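Local coordinates for protein N-acetylmuramoyl-L-alanine amidase (Mycobacteroides abscessus, PDB 7AGO) that probably cleaves, as a zinc-dependent peptidoglycan amidase, the amide bond between N-acetylmuramic acid and the first L-alanine of the stem peptide, at residues V11-H16 with V102-A107; G15-N20 with S37-G42; G116-Y121 with L179-N184. One frame throughout, in Å; residues are numbered along the deposited sequence.

Contact 1: V11-H16 with V102-A107; sequences VLDPGH and VVSIHA. With ZN (zinc ion), chain D; ZGL (D-alpha-glutamine), chain B.
His-16 and His-106 are brought together by a shared zinc ion rather than by ring packing. His-16 offers NE2 and His-106 offers ND1, each 2.1 Å from the metal, and the two side chains cross almost at right angles with ring planes 75° apart, neither a stack nor an edge-to-face pair. Glu-51 and water 2 complete the coordination, and the other nitrogen of His-16, ND1, is held by Thr-40 O. Because His-106 uses ND1, its NE2 points back along the sheet and donates to water 1, which lies in the ring plane 2.8 Å from that NE2. Water 1 in turn donates to Asp-13 OD2, at 2.7 Å. The same OD2 accepts from Ser-104 OG, also at 2.7 Å, on its anti side and 34° out of the carboxylate plane. Asp-13 (chi1 170°) and Ser-104 both turn their polar ends anti to their own backbone nitrogens, so that these neighbours on one face of the sheet converge. Asp-13 OD1 is taken by Arg-90 and Thr-76. Gly-15 adds a CH-pi contact, its CA lying 3.6 Å above the ring plane of His-106 and displaced toward the NE2 rim. Beneath these groups run two parallel strands, their ladder including Val-103 N to Val-11 O and Gly-15 N to Ile-105 O. On the other face Leu-12 lies alongside Val-103. The zinc sits near the C-terminal ends of strands 9-14 and 101-108, and the hydrogen-bonded chain from Asp-13 through water 1 to His-106 probably fixes the imidazole's rotation as second-shell support for the metal.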
ATOM      1  N   VAL A  11      -2.223 -10.063  -3.856  1.00 15.05           N
ATOM      2  CA  VAL A  11      -0.986  -9.494  -4.391  1.00 13.68           C
ATOM      3  C   VAL A  11      -0.587  -8.307  -3.528  1.00 14.54           C
ATOM      4  O   VAL A  11      -1.434  -7.487  -3.145  1.00 15.99           O
ATOM      5  CB  VAL A  11      -1.098  -9.069  -5.867  1.00 16.16           C
ATOM      6  CG1 VAL A  11       0.282  -8.606  -6.369  1.00 17.54           C
ATOM      7  CG2 VAL A  11      -1.605 -10.214  -6.713  1.00 16.45           C
ATOM      8  N   LEU A  12       0.709  -8.225  -3.221  1.00 14.33           N
ATOM      9  CA  LEU A  12       1.264  -7.203  -2.345  1.00 13.96           C
ATOM     10  C   LEU A  12       2.229  -6.333  -3.132  1.00 13.23           C
ATOM     11  O   LEU A  12       3.072  -6.847  -3.872  1.00 14.48           O
ATOM     12  CB  LEU A  12       1.989  -7.843  -1.159  1.00 15.19           C
ATOM     13  CG  LEU A  12       1.148  -8.812  -0.324  1.00 17.42           C
ATOM     14  CD1 LEU A  12       2.016  -9.512   0.724  1.00 18.70           C
ATOM     15  CD2 LEU A  12      -0.010  -8.062   0.330  1.00 17.96           C
ATOM     16  N   ASP A  13       2.106  -5.018  -2.967  1.00 15.38           N
ATOM     17  CA  ASP A  13       2.946  -4.058  -3.685  1.00 12.99           C
ATOM     18  C   ASP A  13       3.736  -3.235  -2.680  1.00 14.06           C
ATOM     19  O   ASP A  13       3.191  -2.286  -2.095  1.00 15.62           O
ATOM     20  CB  ASP A  13       2.091  -3.135  -4.559  1.00 14.17           C
ATOM     21  CG  ASP A  13       2.883  -1.980  -5.129  1.00 15.43           C
ATOM     22  OD1 ASP A  13       4.041  -2.219  -5.541  1.00 16.53           O
ATOM     23  OD2 ASP A  13       2.353  -0.842  -5.175  1.00 17.20           O
ATOM     24  N   PRO A  14       5.023  -3.537  -2.461  1.00 14.93           N
ATOM     25  CA  PRO A  14       5.867  -2.633  -1.670  1.00 12.82           C
ATOM     26  C   PRO A  14       6.258  -1.433  -2.522  1.00 13.13           C
ATOM     27  O   PRO A  14       7.004  -1.560  -3.493  1.00 16.51           O
ATOM     28  CB  PRO A  14       7.081  -3.511  -1.318  1.00 16.04           C
ATOM     29  CG  PRO A  14       7.080  -4.661  -2.299  1.00 16.44           C
ATOM     30  CD  PRO A  14       5.791  -4.620  -3.100  1.00 16.32           C
ATOM     31  N   GLY A  15       5.745  -0.264  -2.146  1.00 12.76           N
ATOM     32  CA  GLY A  15       5.862   0.900  -3.010  1.00 13.75           C
ATOM     33  C   GLY A  15       7.304   1.295  -3.270  1.00 20.58           C
ATOM     34  O   GLY A  15       8.181   1.141  -2.420  1.00 17.21           O
ATOM     35  N   HIS A  16       7.523   1.835  -4.476  1.00 13.67           N
ATOM     36  CA  HIS A  16       8.791   2.370  -4.978  1.00 12.96           C
ATOM     37  C   HIS A  16       9.825   1.283  -5.250  1.00 17.06           C
ATOM     38  O   HIS A  16       9.562   0.092  -5.037  1.00 16.21           O
ATOM     39  CB  HIS A  16       9.338   3.429  -4.023  1.00 15.77           C
ATOM     40  CG  HIS A  16       8.311   4.448  -3.644  1.00 16.35           C
ATOM     41  ND1 HIS A  16       7.928   5.474  -4.485  1.00 16.67           N
ATOM     42  CD2 HIS A  16       7.536   4.556  -2.539  1.00 16.25           C
ATOM     43  CE1 HIS A  16       6.971   6.180  -3.902  1.00 14.32           C
ATOM     44  NE2 HIS A  16       6.723   5.649  -2.717  1.00 16.93           N
ATOM     45  N   VAL A 102      -5.816  -6.811  -3.363  1.00 15.87           N
ATOM     46  CA  VAL A 102      -4.492  -6.256  -3.624  1.00 15.21           C
ATOM     47  C   VAL A 102      -4.212  -5.184  -2.580  1.00 14.74           C
ATOM     48  O   VAL A 102      -5.056  -4.318  -2.340  1.00 15.03           O
ATOM     49  CB  VAL A 102      -4.402  -5.658  -5.041  1.00 19.39           C
ATOM     50  CG1 VAL A 102      -3.026  -5.049  -5.276  1.00 18.55           C
ATOM     51  CG2 VAL A 102      -4.688  -6.726  -6.084  1.00 15.65           C
ATOM     52  N   VAL A 103      -3.030  -5.224  -1.969  1.00 16.48           N
ATOM     53  CA  VAL A 103      -2.655  -4.202  -0.998  1.00 14.17           C
ATOM     54  C   VAL A 103      -1.321  -3.607  -1.403  1.00 13.89           C
ATOM     55  O   VAL A 103      -0.329  -4.336  -1.538  1.00 14.55           O
ATOM     56  CB  VAL A 103      -2.579  -4.754   0.436  1.00 14.58           C
ATOM     57  CG1 VAL A 103      -2.094  -3.675   1.381  1.00 17.59           C
ATOM     58  CG2 VAL A 103      -3.940  -5.269   0.873  1.00 15.29           C
ATOM     59  N   SER A 104      -1.297  -2.288  -1.575  1.00 15.66           N
ATOM     60  CA  SER A 104      -0.075  -1.529  -1.808  1.00 15.02           C
ATOM     61  C   SER A 104       0.346  -0.860  -0.502  1.00 14.65           C
ATOM     62  O   SER A 104      -0.492  -0.311   0.215  1.00 16.86           O
ATOM     63  CB  SER A 104      -0.307  -0.478  -2.900  1.00 16.42           C
ATOM     64  OG  SER A 104       0.866   0.272  -3.158  1.00 18.07           O
ATOM     65  N   ILE A 105       1.641  -0.923  -0.189  1.00 15.01           N
ATOM     66  CA  ILE A 105       2.163  -0.426   1.080  1.00 13.07           C
ATOM     67  C   ILE A 105       3.107   0.733   0.806  1.00 14.27           C
ATOM     68  O   ILE A 105       4.070   0.592   0.040  1.00 14.55           O
ATOM     69  CB  ILE A 105       2.883  -1.532   1.876  1.00 15.15           C
ATOM     70  CG1 ILE A 105       1.895  -2.633   2.270  1.00 15.94           C
ATOM     71  CG2 ILE A 105       3.572  -0.942   3.100  1.00 15.24           C
ATOM     72  CD1 ILE A 105       0.749  -2.146   3.177  1.00 16.00           C
ATOM     73  N   HIS A 106       2.847   1.863   1.465  1.00 12.97           N
ATOM     74  CA  HIS A 106       3.651   3.066   1.324  1.00 14.91           C
ATOM     75  C   HIS A 106       3.887   3.651   2.711  1.00 17.46           C
ATOM     76  O   HIS A 106       3.258   3.247   3.691  1.00 14.91           O
ATOM     77  CB  HIS A 106       2.948   4.100   0.421  1.00 15.23           C
ATOM     78  CG  HIS A 106       3.064   3.811  -1.047  1.00 14.98           C
ATOM     79  ND1 HIS A 106       3.841   4.575  -1.890  1.00 15.98           N
ATOM     80  CD2 HIS A 106       2.507   2.847  -1.821  1.00 15.70           C
ATOM     81  CE1 HIS A 106       3.766   4.090  -3.118  1.00 18.52           C
ATOM     82  NE2 HIS A 106       2.962   3.042  -3.104  1.00 13.97           N
ATOM     83  N   ALA A 107       4.801   4.614   2.787  1.00 15.76           N
ATOM     84  CA  ALA A 107       4.907   5.497   3.943  1.00 15.64           C
ATOM     85  C   ALA A 107       5.068   6.918   3.428  1.00 16.24           C
ATOM     86  O   ALA A 107       5.616   7.144   2.344  1.00 16.94           O
ATOM     87  CB  ALA A 107       6.080   5.125   4.866  1.00 14.89           C
TER
HETATM   88 ZN    ZN D 303       5.201   6.100  -1.384  0.77 13.01          ZN
HETATM   89  CD  ZGL B 301       4.425   6.580  -6.804  0.93 42.15           C
HETATM   90  N   ZGL B 301       3.014   7.634  -5.068  0.93 42.75           N
HETATM   91  O2  ZGL B 301       4.595   5.632  -6.036  0.93 37.62           O
HETATM   92  N1  ZGL B 301       5.086   6.736  -7.944  0.93 30.71           N
HETATM   93  CA  ZGL B 301       3.410   7.671  -6.480  0.93 37.58           C
HETATM   94  CB  ZGL B 301       2.219   7.565  -7.439  0.93 32.15           C
HETATM   95  C   ZGL B 301       0.407   5.976  -8.352  0.93 16.85           C
HETATM   96  CG  ZGL B 301       1.580   6.189  -7.409  0.93 26.37           C
HETATM   97  OXT ZGL B 301       0.020   6.936  -9.067  0.93 22.41           O
HETATM   98  O   ZGL B 301      -0.107   4.852  -8.373  0.93 17.80           O
HETATM   99  O   HOH W   1       2.908   1.755  -5.609  1.00 17.06           O
HETATM  100  O   HOH W   2       4.299   7.481  -0.075  1.00 17.97           O

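Contact 2: G15-N20 with S37-G42; sequences GHNGAN and SCQTSG. With ZN (zinc ion), chain D; ZGL (D-alpha-glutamine), chain B.
This is a loop-to-loop contact beside the zinc site, in which His-16, just after strand 9-14, is lodged against Thr-40, Ser-41 and Gly-42 of the loop that leads toward helix 51-68. Gly-42 sets its CA over the centre of the imidazole, 3.5 Å above the plane, in a CH-pi contact only 9° off the ring normal. The backbone angles of Gly-42 suit a residue without a side chain. Water 3 lies toward the opposite face. At the edge, His-16 ND1 donates to Thr-40 O over 2.9 Å, coming from above the carbonyl plane rather than onto a lone pair, while Thr-40 OG1 lies in the ring plane 3.3 Å from His-16 CE1. Gln-39 bends at chi2 (-60°), and its OE1 folds back to accept from Thr-40 N, in the carbonyl plane and on a lone pair. That oxygen also takes a weak, 3.5 Å hydrogen bond from N1 of the bound D-alpha-glutamine. Water 3 joins His-16 N, Gln-39 NE2 and ligand O2. Farther out, the Asn-17 amide crosses the Gln-39 chain, its ND2 3.8 Å from Gln-39 CG, and donates to Asn-20 OD1. Nearby, Cys-38 is tied to Cys-86 by a disulfide. With ND1 committed to a backbone carbonyl, NE2 of His-16 is the nitrogen presented to zinc, and the carbonyl would probably polarise the ring and help hold its rotation, while the same loop reaches the ligand amide.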
ATOM      1  N   GLY A  15       5.745  -0.264  -2.146  1.00 12.76           N
ATOM      2  CA  GLY A  15       5.862   0.900  -3.010  1.00 13.75           C
ATOM      3  C   GLY A  15       7.304   1.295  -3.270  1.00 20.58           C
ATOM      4  O   GLY A  15       8.181   1.141  -2.420  1.00 17.21           O
ATOM      5  N   HIS A  16       7.523   1.835  -4.476  1.00 13.67           N
ATOM      6  CA  HIS A  16       8.791   2.370  -4.978  1.00 12.96           C
ATOM      7  C   HIS A  16       9.825   1.283  -5.250  1.00 17.06           C
ATOM      8  O   HIS A  16       9.562   0.092  -5.037  1.00 16.21           O
ATOM      9  CB  HIS A  16       9.338   3.429  -4.023  1.00 15.77           C
ATOM     10  CG  HIS A  16       8.311   4.448  -3.644  1.00 16.35           C
ATOM     11  ND1 HIS A  16       7.928   5.474  -4.485  1.00 16.67           N
ATOM     12  CD2 HIS A  16       7.536   4.556  -2.539  1.00 16.25           C
ATOM     13  CE1 HIS A  16       6.971   6.180  -3.902  1.00 14.32           C
ATOM     14  NE2 HIS A  16       6.723   5.649  -2.717  1.00 16.93           N
ATOM     15  N   ASN A  17      10.989   1.698  -5.758  1.00 15.56           N
ATOM     16  CA  ASN A  17      12.045   0.809  -6.226  1.00 17.06           C
ATOM     17  C   ASN A  17      13.191   0.738  -5.226  1.00 14.00           C
ATOM     18  O   ASN A  17      13.443   1.672  -4.464  1.00 16.93           O
ATOM     19  CB  ASN A  17      12.643   1.297  -7.555  1.00 14.29           C
ATOM     20  CG  ASN A  17      11.674   1.277  -8.712  1.00 17.01           C
ATOM     21  OD1 ASN A  17      10.686   0.544  -8.724  1.00 18.20           O
ATOM     22  ND2 ASN A  17      11.984   2.080  -9.736  1.00 17.11           N
ATOM     23  N   GLY A  18      13.965  -0.346  -5.329  1.00 15.26           N
ATOM     24  CA  GLY A  18      15.233  -0.407  -4.616  1.00 15.78           C
ATOM     25  C   GLY A  18      16.262   0.584  -5.130  1.00 17.81           C
ATOM     26  O   GLY A  18      17.123   1.037  -4.372  1.00 19.15           O
ATOM     27  N   ALA A  19      16.187   0.939  -6.412  1.00 15.42           N
ATOM     28  CA  ALA A  19      17.094   1.920  -6.997  1.00 16.92           C
ATOM     29  C   ALA A  19      16.400   2.548  -8.196  1.00 16.64           C
ATOM     30  O   ALA A  19      15.430   2.001  -8.728  1.00 18.57           O
ATOM     31  CB  ALA A  19      18.422   1.283  -7.419  1.00 20.78           C
ATOM     32  N   ASN A  20      16.911   3.694  -8.638  1.00 17.16           N
ATOM     33  CA  ASN A  20      16.255   4.404  -9.727  1.00 18.61           C
ATOM     34  C   ASN A  20      17.265   4.884 -10.759  1.00 17.72           C
ATOM     35  O   ASN A  20      18.467   4.969 -10.497  1.00 21.73           O
ATOM     36  CB  ASN A  20      15.448   5.596  -9.203  1.00 18.25           C
ATOM     37  CG  ASN A  20      14.414   5.177  -8.181  1.00 19.94           C
ATOM     38  OD1 ASN A  20      13.438   4.514  -8.517  1.00 18.63           O
ATOM     39  ND2 ASN A  20      14.637   5.546  -6.922  1.00 20.91           N
ATOM     40  N   SER A  37       4.406  10.117 -13.932  1.00 18.16           N
ATOM     41  CA  SER A  37       5.727   9.504 -13.988  1.00 18.46           C
ATOM     42  C   SER A  37       5.661   8.009 -13.690  1.00 17.87           C
ATOM     43  O   SER A  37       4.931   7.568 -12.798  1.00 19.35           O
ATOM     44  CB  SER A  37       6.672  10.191 -12.999  1.00 23.23           C
ATOM     45  OG  SER A  37       6.876  11.549 -13.358  1.00 25.12           O
ATOM     46  N   CYS A  38       6.473   7.245 -14.432  1.00 18.43           N
ATOM     47  CA  CYS A  38       6.608   5.802 -14.233  1.00 19.54           C
ATOM     48  C   CYS A  38       6.843   5.450 -12.772  1.00 20.94           C
ATOM     49  O   CYS A  38       6.251   4.498 -12.253  1.00 18.61           O
ATOM     50  CB  CYS A  38       7.765   5.276 -15.097  1.00 20.83           C
ATOM     51  SG  CYS A  38       8.673   3.807 -14.447  1.00 22.47           S
ATOM     52  N   GLN A  39       7.717   6.192 -12.096  1.00 18.59           N
ATOM     53  CA  GLN A  39       7.975   5.963 -10.681  1.00 17.31           C
ATOM     54  C   GLN A  39       8.440   7.257 -10.035  1.00 20.08           C
ATOM     55  O   GLN A  39       8.789   8.230 -10.709  1.00 19.71           O
ATOM     56  CB  GLN A  39       9.042   4.876 -10.447  1.00 17.67           C
ATOM     57  CG  GLN A  39       8.523   3.469 -10.147  1.00 22.65           C
ATOM     58  CD  GLN A  39       7.644   3.373  -8.898  1.00 22.43           C
ATOM     59  OE1 GLN A  39       7.547   4.302  -8.095  1.00 18.94           O
ATOM     60  NE2 GLN A  39       6.990   2.231  -8.745  1.00 20.30           N
ATOM     61  N   THR A  40       8.440   7.247  -8.706  1.00 17.13           N
ATOM     62  CA  THR A  40       9.094   8.265  -7.897  1.00 17.03           C
ATOM     63  C   THR A  40       9.955   7.554  -6.865  1.00 18.37           C
ATOM     64  O   THR A  40       9.727   6.386  -6.540  1.00 16.96           O
ATOM     65  CB  THR A  40       8.092   9.178  -7.182  1.00 21.60           C
ATOM     66  OG1 THR A  40       7.275   8.379  -6.321  1.00 21.30           O
ATOM     67  CG2 THR A  40       7.211   9.925  -8.184  1.00 22.68           C
ATOM     68  N   SER A  41      10.951   8.265  -6.333  1.00 17.10           N
ATOM     69  CA  SER A  41      11.890   7.605  -5.428  1.00 16.95           C
ATOM     70  C   SER A  41      11.242   7.202  -4.107  1.00 20.77           C
ATOM     71  O   SER A  41      11.673   6.223  -3.484  1.00 17.65           O
ATOM     72  CB  SER A  41      13.085   8.514  -5.155  1.00 24.87           C
ATOM     73  OG  SER A  41      12.667   9.663  -4.441  1.00 31.25           O
ATOM     74  N   GLY A  42      10.224   7.934  -3.661  1.00 18.68           N
ATOM     75  CA  GLY A  42       9.699   7.770  -2.319  1.00 16.58           C
ATOM     76  C   GLY A  42      10.486   8.591  -1.313  1.00 18.54           C
ATOM     77  O   GLY A  42      11.499   9.210  -1.625  1.00 21.18           O
TER
HETATM   78 ZN    ZN D 303       5.201   6.100  -1.384  0.77 13.01          ZN
HETATM   79  CD  ZGL B 301       4.425   6.580  -6.804  0.93 42.15           C
HETATM   80  N   ZGL B 301       3.014   7.634  -5.068  0.93 42.75           N
HETATM   81  O2  ZGL B 301       4.595   5.632  -6.036  0.93 37.62           O
HETATM   82  N1  ZGL B 301       5.086   6.736  -7.944  0.93 30.71           N
HETATM   83  CA  ZGL B 301       3.410   7.671  -6.480  0.93 37.58           C
HETATM   84  CB  ZGL B 301       2.219   7.565  -7.439  0.93 32.15           C
HETATM   85  C   ZGL B 301       0.407   5.976  -8.352  0.93 16.85           C
HETATM   86  CG  ZGL B 301       1.580   6.189  -7.409  0.93 26.37           C
HETATM   87  OXT ZGL B 301       0.020   6.936  -9.067  0.93 22.41           O
HETATM   88  O   ZGL B 301      -0.107   4.852  -8.373  0.93 17.80           O
HETATM   89  O   HOH W   3       5.329   2.506  -6.236  1.00 19.78           O
HETATM   90  O   HOH W   4      13.651   4.491  -4.465  1.00 20.57           O
HETATM   91  O   HOH W   5      11.329   4.242  -6.925  1.00 21.94           O
HETATM   92  O   HOH W   2       4.299   7.481  -0.075  1.00 17.97           O

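Contact 3: G116-Y121 with L179-N184; sequences GFHVNY and LVELGN. With ALA (alanine), chain C.
The imidazole of His-118 carries Glu-181 CB on one face, 3.3 Å above the plane and offset toward the rim, in a CH-pi contact. The two side chains run side by side in the same direction, and the Glu-181 carboxylate lies only 14° from parallel to the ring, yet His-118 NE2 and Glu-181 OE2 remain 5.1 Å apart. His-118 adopts chi1 61°, with CG between the backbone N and the carbonyl carbon, which carries the ring across to its partner strand. The Asn-120 amide stands nearly upright to that carboxylate, planes 83° apart. In its own plane, ND2 of Asn-120 donates to Leu-179 O at 3.1 Å. The backbone N of Asn-120 reaches that oxygen too, at 2.8 Å and from the opposite face of the carbonyl plane, so two bonds from one residue grip it. OD1 of Asn-120 goes to Arg-164. Glu-181 OE2 faces the bound alanine, 3.3 Å from its CB; the strand pairing holds this side chain about 4 Å from the zinc (nearest atoms), consistent with an active-site role. Between the hydrogen-bonded pairs, Val-119 and Val-180 turn to the other face, where helix 132-147 packs through Leu-145 against Phe-117 and Val-180. Strand 118-122 runs antiparallel to 177-184 on one side and parallel to the outermost strand 161-164 on the other, while strand 101-108 flanks 177-184 on its far side, where His-106 meets Leu-179 and Glu-181.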
ATOM      1  N   GLY A 116       0.286   8.772  11.916  1.00 15.90           N
ATOM      2  CA  GLY A 116      -0.779   7.806  11.730  1.00 14.77           C
ATOM      3  C   GLY A 116      -0.939   7.395  10.272  1.00 16.45           C
ATOM      4  O   GLY A 116      -0.251   7.885   9.376  1.00 16.78           O
ATOM      5  N   PHE A 117      -1.908   6.504  10.048  1.00 15.32           N
ATOM      6  CA  PHE A 117      -2.099   5.834   8.763  1.00 18.82           C
ATOM      7  C   PHE A 117      -3.261   6.442   7.979  1.00 16.30           C
ATOM      8  O   PHE A 117      -4.214   6.972   8.557  1.00 16.23           O
ATOM      9  CB  PHE A 117      -2.375   4.335   8.976  1.00 14.33           C
ATOM     10  CG  PHE A 117      -3.756   4.044   9.553  1.00 16.55           C
ATOM     11  CD1 PHE A 117      -4.861   3.909   8.719  1.00 18.74           C
ATOM     12  CD2 PHE A 117      -3.941   3.902  10.924  1.00 16.67           C
ATOM     13  CE1 PHE A 117      -6.127   3.652   9.235  1.00 17.19           C
ATOM     14  CE2 PHE A 117      -5.198   3.636  11.457  1.00 19.26           C
ATOM     15  CZ  PHE A 117      -6.302   3.512  10.612  1.00 17.66           C
ATOM     16  N   HIS A 118      -3.212   6.318   6.646  1.00 13.88           N
ATOM     17  CA  HIS A 118      -4.437   6.542   5.885  1.00 16.97           C
ATOM     18  C   HIS A 118      -4.539   5.539   4.748  1.00 16.70           C
ATOM     19  O   HIS A 118      -3.532   5.140   4.155  1.00 18.79           O
ATOM     20  CB  HIS A 118      -4.597   8.008   5.371  1.00 15.96           C
ATOM     21  CG  HIS A 118      -3.524   8.498   4.435  1.00 16.38           C
ATOM     22  ND1 HIS A 118      -2.253   8.825   4.854  1.00 15.39           N
ATOM     23  CD2 HIS A 118      -3.580   8.837   3.122  1.00 16.79           C
ATOM     24  CE1 HIS A 118      -1.553   9.282   3.829  1.00 16.02           C
ATOM     25  NE2 HIS A 118      -2.340   9.309   2.766  1.00 19.33           N
ATOM     26  N   VAL A 119      -5.768   5.108   4.489  1.00 15.06           N
ATOM     27  CA  VAL A 119      -6.087   4.077   3.507  1.00 15.01           C
ATOM     28  C   VAL A 119      -6.633   4.790   2.280  1.00 16.82           C
ATOM     29  O   VAL A 119      -7.707   5.399   2.341  1.00 16.22           O
ATOM     30  CB  VAL A 119      -7.102   3.071   4.069  1.00 16.17           C
ATOM     31  CG1 VAL A 119      -7.477   2.026   3.020  1.00 16.28           C
ATOM     32  CG2 VAL A 119      -6.550   2.394   5.324  1.00 18.26           C
ATOM     33  N   ASN A 120      -5.888   4.728   1.177  1.00 15.53           N
ATOM     34  CA  ASN A 120      -6.248   5.387  -0.072  1.00 14.75           C
ATOM     35  C   ASN A 120      -7.016   4.425  -0.966  1.00 16.41           C
ATOM     36  O   ASN A 120      -6.669   3.244  -1.074  1.00 17.02           O
ATOM     37  CB  ASN A 120      -4.996   5.883  -0.807  1.00 14.41           C
ATOM     38  CG  ASN A 120      -4.195   6.873   0.026  1.00 19.51           C
ATOM     39  OD1 ASN A 120      -4.470   8.069   0.010  1.00 16.61           O
ATOM     40  ND2 ASN A 120      -3.225   6.368   0.784  1.00 21.55           N
ATOM     41  N   TYR A 121      -8.061   4.942  -1.601  1.00 18.00           N
ATOM     42  CA  TYR A 121      -8.884   4.128  -2.485  1.00 15.64           C
ATOM     43  C   TYR A 121      -9.377   5.001  -3.627  1.00 19.18           C
ATOM     44  O   TYR A 121      -9.415   6.231  -3.527  1.00 16.95           O
ATOM     45  CB  TYR A 121     -10.060   3.487  -1.728  1.00 16.23           C
ATOM     46  CG  TYR A 121     -11.072   4.497  -1.232  1.00 18.44           C
ATOM     47  CD1 TYR A 121     -10.885   5.159  -0.022  1.00 18.46           C
ATOM     48  CD2 TYR A 121     -12.212   4.794  -1.975  1.00 22.27           C
ATOM     49  CE1 TYR A 121     -11.806   6.085   0.437  1.00 22.53           C
ATOM     50  CE2 TYR A 121     -13.142   5.726  -1.522  1.00 20.43           C
ATOM     51  CZ  TYR A 121     -12.931   6.367  -0.320  1.00 25.60           C
ATOM     52  OH  TYR A 121     -13.851   7.291   0.128  1.00 24.94           O
ATOM     53  N   LEU A 179      -4.356   1.298  -1.123  1.00 15.58           N
ATOM     54  CA  LEU A 179      -2.970   1.717  -0.927  1.00 14.71           C
ATOM     55  C   LEU A 179      -2.907   2.275   0.487  1.00 17.89           C
ATOM     56  O   LEU A 179      -3.504   3.321   0.772  1.00 17.22           O
ATOM     57  CB  LEU A 179      -2.543   2.753  -1.970  1.00 14.62           C
ATOM     58  CG  LEU A 179      -1.058   3.153  -2.044  1.00 14.60           C
ATOM     59  CD1 LEU A 179      -0.749   3.884  -3.361  1.00 14.67           C
ATOM     60  CD2 LEU A 179      -0.652   4.025  -0.854  1.00 18.03           C
ATOM     61  N   VAL A 180      -2.188   1.583   1.368  1.00 13.96           N
ATOM     62  CA  VAL A 180      -2.103   1.962   2.772  1.00 12.96           C
ATOM     63  C   VAL A 180      -0.815   2.743   2.974  1.00 16.56           C
ATOM     64  O   VAL A 180       0.280   2.202   2.786  1.00 15.95           O
ATOM     65  CB  VAL A 180      -2.149   0.737   3.700  1.00 14.58           C
ATOM     66  CG1 VAL A 180      -2.123   1.185   5.150  1.00 15.90           C
ATOM     67  CG2 VAL A 180      -3.405  -0.088   3.442  1.00 17.01           C
ATOM     68  N   GLU A 181      -0.948   4.020   3.332  1.00 15.14           N
ATOM     69  CA  GLU A 181       0.159   4.820   3.845  1.00 15.79           C
ATOM     70  C   GLU A 181       0.217   4.577   5.349  1.00 16.92           C
ATOM     71  O   GLU A 181      -0.668   5.024   6.085  1.00 16.96           O
ATOM     72  CB  GLU A 181      -0.057   6.300   3.531  1.00 14.34           C
ATOM     73  CG  GLU A 181       0.040   6.661   2.039  1.00 14.76           C
ATOM     74  CD  GLU A 181       1.467   6.866   1.596  1.00 21.28           C
ATOM     75  OE1 GLU A 181       2.363   6.659   2.447  1.00 19.29           O
ATOM     76  OE2 GLU A 181       1.697   7.229   0.411  1.00 21.18           O
ATOM     77  N   LEU A 182       1.231   3.832   5.810  1.00 15.37           N
ATOM     78  CA  LEU A 182       1.165   3.333   7.179  1.00 16.94           C
ATOM     79  C   LEU A 182       1.504   4.399   8.210  1.00 16.64           C
ATOM     80  O   LEU A 182       1.148   4.236   9.383  1.00 17.43           O
ATOM     81  CB  LEU A 182       2.084   2.120   7.358  1.00 14.24           C
ATOM     82  CG  LEU A 182       1.519   0.816   6.790  1.00 17.56           C
ATOM     83  CD1 LEU A 182       2.596  -0.265   6.685  1.00 14.21           C
ATOM     84  CD2 LEU A 182       0.370   0.327   7.691  1.00 15.81           C
ATOM     85  N   GLY A 183       2.188   5.464   7.806  1.00 16.06           N
ATOM     86  CA  GLY A 183       2.533   6.533   8.734  1.00 15.56           C
ATOM     87  C   GLY A 183       3.349   7.595   8.031  1.00 16.07           C
ATOM     88  O   GLY A 183       3.580   7.535   6.818  1.00 16.60           O
ATOM     89  N   ASN A 184       3.785   8.585   8.825  1.00 16.91           N
ATOM     90  CA  ASN A 184       4.548   9.732   8.334  1.00 14.95           C
ATOM     91  C   ASN A 184       6.021   9.534   8.688  1.00 16.48           C
ATOM     92  O   ASN A 184       6.394   9.603   9.863  1.00 14.03           O
ATOM     93  CB  ASN A 184       4.006  11.025   8.952  1.00 15.69           C
ATOM     94  CG  ASN A 184       4.801  12.250   8.536  1.00 16.34           C
ATOM     95  OD1 ASN A 184       5.638  12.183   7.633  1.00 17.68           O
ATOM     96  ND2 ASN A 184       4.536  13.385   9.190  1.00 16.92           N
TER
HETATM   97  N   ALA C 302       1.625   9.748  -2.449  0.93 47.29           N
HETATM   98  CA  ALA C 302       1.983   8.456  -3.028  0.93 44.91           C
HETATM   99  C   ALA C 302       2.271   8.595  -4.521  0.93 44.77           C
HETATM  100  O   ALA C 302       1.899   9.604  -5.129  0.93 36.56           O
HETATM  101  CB  ALA C 302       0.872   7.440  -2.788  0.93 42.10           C

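In the fold
The three contacts all border one zinc site and its bound ligands. Contacts 1 and 2 share Gly-15 and His-16, with centres about 12 Å apart: contact 1 supplies two metal ligands, one from the loop after strand 9-14 and one from near the end of strand 101-108, while contact 2 buttresses the first from the loops and borders the D-alpha-glutamine. Contact 3 continues the sheet beyond strand 101-108, its centre about 11 Å from that of contact 1, and approaches the metal through Glu-181. Ser-104 O lies 2.8 Å from Val-180 N, a probable hydrogen bond. Contacts 2 and 3 do not touch, their nearest atoms being about 6 Å apart. The bound alanine and D-alpha-glutamine resemble stem-peptide components.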